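Local atomic coordinates of beta-1,4-galactanase (Thielavia heterothallica, PDB entry 1HJS), a protein that hydrolyses the beta-1,4-galactosidic linkages of type I arabinogalactans, as a family 53 glycoside hydrolase of clan GH-A. Residues Gly182-Leu196 against Ala225-Trp237. Residues are numbered along the deposited sequence; the frame is centred on the assembly and turned at random.
Sequences GWDWGTQNWWYTNVL and ALKSSLDNMAKTW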
ATOM      1  N   GLY A 182       8.436  -7.857   2.924  1.00 12.18           N
ATOM      2  CA  GLY A 182       9.368  -7.670   1.828  1.00 12.06           C
ATOM      3  C   GLY A 182      10.771  -8.174   2.099  1.00 12.69           C
ATOM      4  O   GLY A 182      11.535  -8.418   1.163  1.00 12.61           O
ATOM      5  N   TRP A 183      11.114  -8.330   3.375  1.00 12.96           N
ATOM      6  CA  TRP A 183      12.439  -8.805   3.765  1.00 13.72           C
ATOM      7  C   TRP A 183      12.587 -10.316   3.612  1.00 13.77           C
ATOM      8  O   TRP A 183      13.703 -10.835   3.605  1.00 14.27           O
ATOM      9  CB  TRP A 183      12.712  -8.442   5.227  1.00 14.37           C
ATOM     10  CG  TRP A 183      11.620  -8.902   6.149  1.00 15.09           C
ATOM     11  CD1 TRP A 183      10.527  -8.182   6.547  1.00 14.55           C
ATOM     12  CD2 TRP A 183      11.481 -10.200   6.741  1.00 15.15           C
ATOM     13  NE1 TRP A 183       9.719  -8.950   7.346  1.00 15.12           N
ATOM     14  CE2 TRP A 183      10.280 -10.193   7.485  1.00 15.54           C
ATOM     15  CE3 TRP A 183      12.255 -11.369   6.715  1.00 16.61           C
ATOM     16  CZ2 TRP A 183       9.833 -11.309   8.199  1.00 15.96           C
ATOM     17  CZ3 TRP A 183      11.807 -12.484   7.428  1.00 16.61           C
ATOM     18  CH2 TRP A 183      10.607 -12.441   8.160  1.00 16.63           C
ATOM     19  N   ASP A 184      11.460 -11.011   3.502  1.00 13.97           N
ATOM     20  CA  ASP A 184      11.446 -12.470   3.394  1.00 14.64           C
ATOM     21  C   ASP A 184      11.548 -12.966   1.954  1.00 14.72           C
ATOM     22  O   ASP A 184      10.533 -13.276   1.328  1.00 14.41           O
ATOM     23  CB  ASP A 184      10.165 -13.007   4.041  1.00 14.60           C
ATOM     24  CG  ASP A 184      10.151 -14.520   4.161  1.00 16.24           C
ATOM     25  OD1 ASP A 184      11.083 -15.177   3.657  1.00 15.33           O
ATOM     26  OD2 ASP A 184       9.191 -15.050   4.763  1.00 17.06           O
ATOM     27  N   TRP A 185      12.772 -13.046   1.438  1.00 14.83           N
ATOM     28  CA  TRP A 185      12.998 -13.508   0.071  1.00 15.21           C
ATOM     29  C   TRP A 185      12.397 -14.890  -0.180  1.00 15.45           C
ATOM     30  O   TRP A 185      11.754 -15.119  -1.208  1.00 14.87           O
ATOM     31  CB  TRP A 185      14.503 -13.535  -0.243  1.00 15.93           C
ATOM     32  CG  TRP A 185      14.857 -14.322  -1.482  1.00 15.91           C
ATOM     33  CD1 TRP A 185      15.692 -15.404  -1.554  1.00 16.35           C
ATOM     34  CD2 TRP A 185      14.376 -14.098  -2.816  1.00 15.65           C
ATOM     35  NE1 TRP A 185      15.758 -15.868  -2.850  1.00 16.36           N
ATOM     36  CE2 TRP A 185      14.960 -15.084  -3.644  1.00 15.68           C
ATOM     37  CE3 TRP A 185      13.508 -13.161  -3.394  1.00 15.44           C
ATOM     38  CZ2 TRP A 185      14.706 -15.158  -5.017  1.00 15.55           C
ATOM     39  CZ3 TRP A 185      13.255 -13.234  -4.763  1.00 15.16           C
ATOM     40  CH2 TRP A 185      13.853 -14.227  -5.557  1.00 15.52           C
ATOM     41  N   GLY A 186      12.610 -15.809   0.757  1.00 15.48           N
ATOM     42  CA  GLY A 186      12.080 -17.154   0.594  1.00 15.27           C
ATOM     43  C   GLY A 186      10.601 -17.170   0.253  1.00 15.70           C
ATOM     44  O   GLY A 186      10.163 -17.896  -0.643  1.00 15.44           O
ATOM     45  N   THR A 187       9.823 -16.357   0.957  1.00 15.34           N
ATOM     46  CA  THR A 187       8.389 -16.302   0.716  1.00 15.79           C
ATOM     47  C   THR A 187       8.044 -15.584  -0.587  1.00 15.07           C
ATOM     48  O   THR A 187       7.171 -16.036  -1.332  1.00 14.29           O
ATOM     49  CB  THR A 187       7.665 -15.635   1.902  1.00 16.71           C
ATOM     50  OG1 THR A 187       7.850 -16.444   3.072  1.00 17.54           O
ATOM     51  CG2 THR A 187       6.171 -15.500   1.616  1.00 17.36           C
ATOM     52  N   GLN A 188       8.724 -14.475  -0.868  1.00 14.82           N
ATOM     53  CA  GLN A 188       8.472 -13.744  -2.110  1.00 14.54           C
ATOM     54  C   GLN A 188       8.712 -14.703  -3.282  1.00 15.01           C
ATOM     55  O   GLN A 188       7.893 -14.813  -4.194  1.00 14.03           O
ATOM     56  CB  GLN A 188       9.423 -12.548  -2.251  1.00 14.18           C
ATOM     57  CG  GLN A 188       9.304 -11.459  -1.174  1.00 13.85           C
ATOM     58  CD  GLN A 188       7.983 -10.705  -1.221  1.00 12.92           C
ATOM     59  OE1 GLN A 188       7.486 -10.358  -2.293  1.00 12.86           O
ATOM     60  NE2 GLN A 188       7.418 -10.431  -0.052  1.00 12.53           N
ATOM     61  N   ASN A 189       9.845 -15.400  -3.237  1.00 15.50           N
ATOM     62  CA  ASN A 189      10.216 -16.331  -4.292  1.00 16.37           C
ATOM     63  C   ASN A 189       9.231 -17.487  -4.405  1.00 16.15           C
ATOM     64  O   ASN A 189       8.815 -17.857  -5.503  1.00 15.73           O
ATOM     65  CB  ASN A 189      11.627 -16.863  -4.040  1.00 17.74           C
ATOM     66  CG  ASN A 189      12.133 -17.723  -5.180  1.00 19.62           C
ATOM     67  OD1 ASN A 189      11.992 -17.367  -6.352  1.00 20.63           O
ATOM     68  ND2 ASN A 189      12.736 -18.855  -4.844  1.00 20.85           N
ATOM     69  N   TRP A 190       8.860 -18.052  -3.263  1.00 15.63           N
ATOM     70  CA  TRP A 190       7.910 -19.157  -3.221  1.00 15.82           C
ATOM     71  C   TRP A 190       6.584 -18.761  -3.881  1.00 15.64           C
ATOM     72  O   TRP A 190       6.029 -19.504  -4.696  1.00 14.91           O
ATOM     73  CB  TRP A 190       7.678 -19.550  -1.760  1.00 17.00           C
ATOM     74  CG  TRP A 190       6.512 -20.459  -1.503  1.00 17.73           C
ATOM     75  CD1 TRP A 190       6.439 -21.803  -1.741  1.00 18.32           C
ATOM     76  CD2 TRP A 190       5.258 -20.086  -0.915  1.00 18.61           C
ATOM     77  NE1 TRP A 190       5.217 -22.291  -1.331  1.00 19.02           N
ATOM     78  CE2 TRP A 190       4.474 -21.258  -0.822  1.00 19.00           C
ATOM     79  CE3 TRP A 190       4.722 -18.873  -0.459  1.00 19.04           C
ATOM     80  CZ2 TRP A 190       3.180 -21.254  -0.288  1.00 19.70           C
ATOM     81  CZ3 TRP A 190       3.432 -18.867   0.072  1.00 20.31           C
ATOM     82  CH2 TRP A 190       2.676 -20.056   0.150  1.00 19.91           C
ATOM     83  N   TRP A 191       6.089 -17.578  -3.534  1.00 14.42           N
ATOM     84  CA  TRP A 191       4.819 -17.097  -4.061  1.00 14.19           C
ATOM     85  C   TRP A 191       4.837 -16.840  -5.569  1.00 13.93           C
ATOM     86  O   TRP A 191       4.056 -17.436  -6.313  1.00 13.86           O
ATOM     87  CB  TRP A 191       4.404 -15.811  -3.334  1.00 13.79           C
ATOM     88  CG  TRP A 191       2.946 -15.478  -3.494  1.00 13.48           C
ATOM     89  CD1 TRP A 191       1.924 -15.849  -2.664  1.00 13.73           C
ATOM     90  CD2 TRP A 191       2.351 -14.710  -4.545  1.00 13.19           C
ATOM     91  NE1 TRP A 191       0.732 -15.354  -3.131  1.00 13.69           N
ATOM     92  CE2 TRP A 191       0.964 -14.652  -4.286  1.00 13.12           C
ATOM     93  CE3 TRP A 191       2.855 -14.064  -5.684  1.00 12.91           C
ATOM     94  CZ2 TRP A 191       0.069 -13.970  -5.122  1.00 12.93           C
ATOM     95  CZ3 TRP A 191       1.964 -13.385  -6.518  1.00 13.05           C
ATOM     96  CH2 TRP A 191       0.587 -13.345  -6.230  1.00 12.73           C
ATOM     97  N   TYR A 192       5.720 -15.953  -6.017  1.00 13.90           N
ATOM     98  CA  TYR A 192       5.796 -15.628  -7.441  1.00 14.52           C
ATOM     99  C   TYR A 192       6.116 -16.835  -8.320  1.00 14.79           C
ATOM    100  O   TYR A 192       5.541 -16.990  -9.397  1.00 14.84           O
ATOM    101  CB  TYR A 192       6.822 -14.516  -7.681  1.00 14.01           C
ATOM    102  CG  TYR A 192       6.311 -13.142  -7.289  1.00 13.81           C
ATOM    103  CD1 TYR A 192       5.255 -12.546  -7.985  1.00 13.76           C
ATOM    104  CD2 TYR A 192       6.859 -12.452  -6.207  1.00 13.92           C
ATOM    105  CE1 TYR A 192       4.756 -11.295  -7.611  1.00 13.56           C
ATOM    106  CE2 TYR A 192       6.367 -11.203  -5.823  1.00 13.65           C
ATOM    107  CZ  TYR A 192       5.318 -10.632  -6.525  1.00 14.23           C
ATOM    108  OH  TYR A 192       4.827  -9.402  -6.138  1.00 13.52           O
ATOM    109  N   THR A 193       7.018 -17.694  -7.862  1.00 15.42           N
ATOM    110  CA  THR A 193       7.377 -18.873  -8.644  1.00 15.89           C
ATOM    111  C   THR A 193       6.163 -19.772  -8.886  1.00 16.61           C
ATOM    112  O   THR A 193       5.894 -20.181 -10.018  1.00 16.49           O
ATOM    113  CB  THR A 193       8.477 -19.692  -7.946  1.00 16.24           C
ATOM    114  OG1 THR A 193       9.672 -18.905  -7.853  1.00 16.19           O
ATOM    115  CG2 THR A 193       8.776 -20.967  -8.735  1.00 16.43           C
ATOM    116  N   ASN A 194       5.419 -20.066  -7.825  1.00 16.76           N
ATOM    117  CA  ASN A 194       4.252 -20.931  -7.946  1.00 17.20           C
ATOM    118  C   ASN A 194       3.082 -20.307  -8.694  1.00 17.35           C
ATOM    119  O   ASN A 194       2.333 -20.999  -9.380  1.00 16.66           O
ATOM    120  CB  ASN A 194       3.810 -21.398  -6.562  1.00 17.72           C
ATOM    121  CG  ASN A 194       4.705 -22.488  -6.013  1.00 18.75           C
ATOM    122  OD1 ASN A 194       4.821 -23.558  -6.609  1.00 18.94           O
ATOM    123  ND2 ASN A 194       5.345 -22.226  -4.878  1.00 18.81           N
ATOM    124  N   VAL A 195       2.917 -18.999  -8.564  1.00 17.04           N
ATOM    125  CA  VAL A 195       1.839 -18.322  -9.263  1.00 17.14           C
ATOM    126  C   VAL A 195       2.138 -18.230 -10.762  1.00 17.22           C
ATOM    127  O   VAL A 195       1.278 -18.530 -11.591  1.00 17.23           O
ATOM    128  CB  VAL A 195       1.622 -16.901  -8.699  1.00 16.62           C
ATOM    129  CG1 VAL A 195       0.683 -16.111  -9.601  1.00 17.08           C
ATOM    130  CG2 VAL A 195       1.033 -16.993  -7.297  1.00 16.06           C
ATOM    131  N   LEU A 196       3.361 -17.836 -11.101  1.00 17.73           N
ATOM    132  CA  LEU A 196       3.750 -17.672 -12.499  1.00 19.27           C
ATOM    133  C   LEU A 196       3.902 -18.968 -13.289  1.00 20.34           C
ATOM    134  O   LEU A 196       3.768 -18.967 -14.511  1.00 20.48           O
ATOM    135  CB  LEU A 196       5.045 -16.859 -12.585  1.00 18.95           C
ATOM    136  CG  LEU A 196       4.912 -15.405 -12.115  1.00 19.32           C
ATOM    137  CD1 LEU A 196       6.278 -14.733 -12.086  1.00 19.34           C
ATOM    138  CD2 LEU A 196       3.968 -14.658 -13.049  1.00 19.87           C
ATOM    139  N   ALA A 225      18.217  -7.612   5.117  1.00 13.61           N
ATOM    140  CA  ALA A 225      17.348  -8.623   4.522  1.00 13.61           C
ATOM    141  C   ALA A 225      16.455  -8.005   3.447  1.00 13.42           C
ATOM    142  O   ALA A 225      16.150  -8.647   2.444  1.00 13.31           O
ATOM    143  CB  ALA A 225      16.492  -9.287   5.597  1.00 12.84           C
ATOM    144  N   LEU A 226      16.023  -6.766   3.664  1.00 13.46           N
ATOM    145  CA  LEU A 226      15.178  -6.085   2.685  1.00 12.68           C
ATOM    146  C   LEU A 226      15.988  -5.866   1.412  1.00 12.98           C
ATOM    147  O   LEU A 226      15.526  -6.161   0.309  1.00 12.85           O
ATOM    148  CB  LEU A 226      14.703  -4.732   3.228  1.00 13.33           C
ATOM    149  CG  LEU A 226      13.844  -3.912   2.259  1.00 13.04           C
ATOM    150  CD1 LEU A 226      12.565  -4.667   1.939  1.00 12.87           C
ATOM    151  CD2 LEU A 226      13.523  -2.558   2.877  1.00 13.58           C
ATOM    152  N   LYS A 227      17.203  -5.346   1.570  1.00 12.73           N
ATOM    153  CA  LYS A 227      18.069  -5.094   0.427  1.00 13.12           C
ATOM    154  C   LYS A 227      18.294  -6.368  -0.380  1.00 13.26           C
ATOM    155  O   LYS A 227      18.134  -6.373  -1.603  1.00 13.17           O
ATOM    156  CB  LYS A 227      19.418  -4.534   0.896  1.00 12.88           C
ATOM    157  CG  LYS A 227      20.504  -4.516  -0.176  1.00 13.72           C
ATOM    158  CD  LYS A 227      20.104  -3.699  -1.402  1.00 13.51           C
ATOM    159  CE  LYS A 227      21.271  -3.578  -2.377  1.00 13.94           C
ATOM    160  NZ  LYS A 227      20.907  -2.863  -3.634  1.00 13.00           N
ATOM    161  N   SER A 228      18.653  -7.447   0.309  1.00 12.87           N
ATOM    162  CA  SER A 228      18.908  -8.720  -0.360  1.00 13.75           C
ATOM    163  C   SER A 228      17.664  -9.258  -1.065  1.00 13.61           C
ATOM    164  O   SER A 228      17.737  -9.711  -2.208  1.00 13.14           O
ATOM    165  CB  SER A 228      19.413  -9.749   0.655  1.00 14.22           C
ATOM    166  OG  SER A 228      19.725 -10.971   0.014  1.00 15.48           O
ATOM    167  N   SER A 229      16.525  -9.210  -0.380  1.00 13.14           N
ATOM    168  CA  SER A 229      15.274  -9.701  -0.954  1.00 13.23           C
ATOM    169  C   SER A 229      14.877  -8.905  -2.198  1.00 13.29           C
ATOM    170  O   SER A 229      14.597  -9.481  -3.245  1.00 13.71           O
ATOM    171  CB  SER A 229      14.153  -9.629   0.086  1.00 13.11           C
ATOM    172  OG  SER A 229      12.939 -10.144  -0.428  1.00 13.82           O
ATOM    173  N   LEU A 230      14.854  -7.582  -2.083  1.00 13.30           N
ATOM    174  CA  LEU A 230      14.480  -6.746  -3.219  1.00 13.09           C
ATOM    175  C   LEU A 230      15.438  -6.969  -4.389  1.00 12.75           C
ATOM    176  O   LEU A 230      15.004  -7.080  -5.533  1.00 13.10           O
ATOM    177  CB  LEU A 230      14.458  -5.266  -2.810  1.00 13.13           C
ATOM    178  CG  LEU A 230      13.443  -4.899  -1.715  1.00 12.78           C
ATOM    179  CD1 LEU A 230      13.403  -3.386  -1.542  1.00 12.89           C
ATOM    180  CD2 LEU A 230      12.060  -5.420  -2.083  1.00 12.44           C
ATOM    181  N   ASP A 231      16.736  -7.045  -4.105  1.00 12.79           N
ATOM    182  CA  ASP A 231      17.720  -7.287  -5.160  1.00 13.61           C
ATOM    183  C   ASP A 231      17.391  -8.591  -5.888  1.00 13.77           C
ATOM    184  O   ASP A 231      17.442  -8.661  -7.112  1.00 13.94           O
ATOM    185  CB  ASP A 231      19.131  -7.388  -4.572  1.00 13.41           C
ATOM    186  CG  ASP A 231      19.862  -6.047  -4.528  1.00 14.25           C
ATOM    187  OD1 ASP A 231      19.308  -5.018  -4.975  1.00 14.56           O
ATOM    188  OD2 ASP A 231      21.014  -6.028  -4.048  1.00 13.97           O
ATOM    189  N   ASN A 232      17.053  -9.627  -5.123  1.00 14.07           N
ATOM    190  CA  ASN A 232      16.730 -10.925  -5.708  1.00 14.29           C
ATOM    191  C   ASN A 232      15.463 -10.868  -6.553  1.00 14.56           C
ATOM    192  O   ASN A 232      15.391 -11.479  -7.623  1.00 13.88           O
ATOM    193  CB  ASN A 232      16.579 -11.980  -4.609  1.00 14.26           C
ATOM    194  CG  ASN A 232      17.900 -12.307  -3.936  1.00 14.30           C
ATOM    195  OD1 ASN A 232      18.967 -11.978  -4.452  1.00 15.16           O
ATOM    196  ND2 ASN A 232      17.835 -12.964  -2.787  1.00 13.76           N
ATOM    197  N   MET A 233      14.462 -10.140  -6.067  1.00 14.09           N
ATOM    198  CA  MET A 233      13.207 -10.000  -6.795  1.00 14.48           C
ATOM    199  C   MET A 233      13.461  -9.275  -8.111  1.00 15.22           C
ATOM    200  O   MET A 233      12.926  -9.650  -9.160  1.00 15.33           O
ATOM    201  CB  MET A 233      12.201  -9.201  -5.968  1.00 14.18           C
ATOM    202  CG  MET A 233      11.745  -9.902  -4.701  1.00 14.33           C
ATOM    203  SD  MET A 233      10.820  -8.810  -3.599  1.00 14.31           S
ATOM    204  CE  MET A 233       9.383  -8.434  -4.626  1.00 13.97           C
ATOM    205  N   ALA A 234      14.287  -8.236  -8.046  1.00 15.63           N
ATOM    206  CA  ALA A 234      14.610  -7.427  -9.220  1.00 16.29           C
ATOM    207  C   ALA A 234      15.329  -8.206 -10.312  1.00 17.04           C
ATOM    208  O   ALA A 234      14.970  -8.129 -11.485  1.00 17.05           O
ATOM    209  CB  ALA A 234      15.455  -6.225  -8.809  1.00 15.79           C
ATOM    210  N   LYS A 235      16.348  -8.962  -9.940  1.00 17.74           N
ATOM    211  CA  LYS A 235      17.072  -9.686 -10.963  1.00 19.29           C
ATOM    212  C   LYS A 235      16.336 -10.922 -11.472  1.00 18.74           C
ATOM    213  O   LYS A 235      16.617 -11.400 -12.566  1.00 18.74           O
ATOM    214  CB  LYS A 235      18.460 -10.059 -10.464  1.00 21.56           C
ATOM    215  CG  LYS A 235      18.505 -11.356  -9.743  1.00 24.40           C
ATOM    216  CD  LYS A 235      19.703 -12.151 -10.197  1.00 26.78           C
ATOM    217  CE  LYS A 235      20.863 -11.973  -9.251  1.00 28.62           C
ATOM    218  NZ  LYS A 235      21.949 -12.951  -9.512  1.00 30.71           N
ATOM    219  N   THR A 236      15.386 -11.436 -10.693  1.00 17.98           N
ATOM    220  CA  THR A 236      14.640 -12.614 -11.127  1.00 17.48           C
ATOM    221  C   THR A 236      13.520 -12.265 -12.108  1.00 17.54           C
ATOM    222  O   THR A 236      13.381 -12.919 -13.142  1.00 16.94           O
ATOM    223  CB  THR A 236      13.992 -13.377  -9.942  1.00 17.62           C
ATOM    224  OG1 THR A 236      14.998 -13.773  -9.004  1.00 16.53           O
ATOM    225  CG2 THR A 236      13.279 -14.629 -10.446  1.00 17.34           C
ATOM    226  N   TRP A 237      12.737 -11.233 -11.789  1.00 16.57           N
ATOM    227  CA  TRP A 237      11.606 -10.838 -12.624  1.00 16.71           C
ATOM    228  C   TRP A 237      11.682  -9.460 -13.292  1.00 16.31           C
ATOM    229  O   TRP A 237      10.841  -9.126 -14.123  1.00 16.22           O
ATOM    230  CB  TRP A 237      10.321 -10.967 -11.805  1.00 16.82           C
ATOM    231  CG  TRP A 237      10.079 -12.375 -11.354  1.00 17.37           C
ATOM    232  CD1 TRP A 237       9.712 -13.433 -12.136  1.00 18.07           C
ATOM    233  CD2 TRP A 237      10.250 -12.894 -10.030  1.00 17.67           C
ATOM    234  NE1 TRP A 237       9.648 -14.580 -11.382  1.00 17.93           N
ATOM    235  CE2 TRP A 237       9.973 -14.277 -10.086  1.00 17.82           C
ATOM    236  CE3 TRP A 237      10.610 -12.325  -8.803  1.00 17.28           C
ATOM    237  CZ2 TRP A 237      10.048 -15.102  -8.959  1.00 17.75           C
ATOM    238  CZ3 TRP A 237      10.684 -13.146  -7.682  1.00 17.91           C
ATOM    239  CH2 TRP A 237      10.404 -14.520  -7.771  1.00 17.83           C
TER
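Trp185 and Trp237 carry this contact, each reaching from its own helix as a knob into a hole of the other. The indole of Trp185 swings out with CG anti to the backbone N (chi1 165°) and lies across Asn232, whose CB sits 3.3 Å from the centroid of the six-membered ring of Trp185, almost on its normal, a clear CH-pi contact. Asn232 ND2 comes over the same face nearer the pyrrole part, while Asn189 CB covers the opposite face, so the indole is sandwiched. The far rim of Trp185, at CZ3, meets Met233 CG at 3.7 Å and Trp237 CZ3 at 3.9 Å. Replacing Trp185 with an alanine is likely to open a gap beside Met233 and leave Asn232 without the ring it packs on.

Trp237 is clasped in turn: Tyr192 CB stands over one face, 3.8 Å from the centroid of the six-membered ring, and Thr236 CG2 over the other. Leu196 CD1 closes on Trp237 NE1 at 3.4 Å, and Thr193 OG1 lies at the edge in the ring plane. Just before helix 185-196, the loop at Gly182-Trp183 lies against helix 223-237: Ser229 OG donates to Gly182 O at 2.7 Å, and Trp183 CB rests on Ala225 CB.

The segments 185-196 and 225-237 run nearly parallel, their axes 23° apart; helices 185-196 and 223-237 are successive outer helices of the TIM barrel, following strands 174-179 and 208-212. Underneath, Gln188, Tyr192, Met233 and Trp237 reach strand 208-212, and farther round helix 185-196, Trp191 packs against helix 150-165.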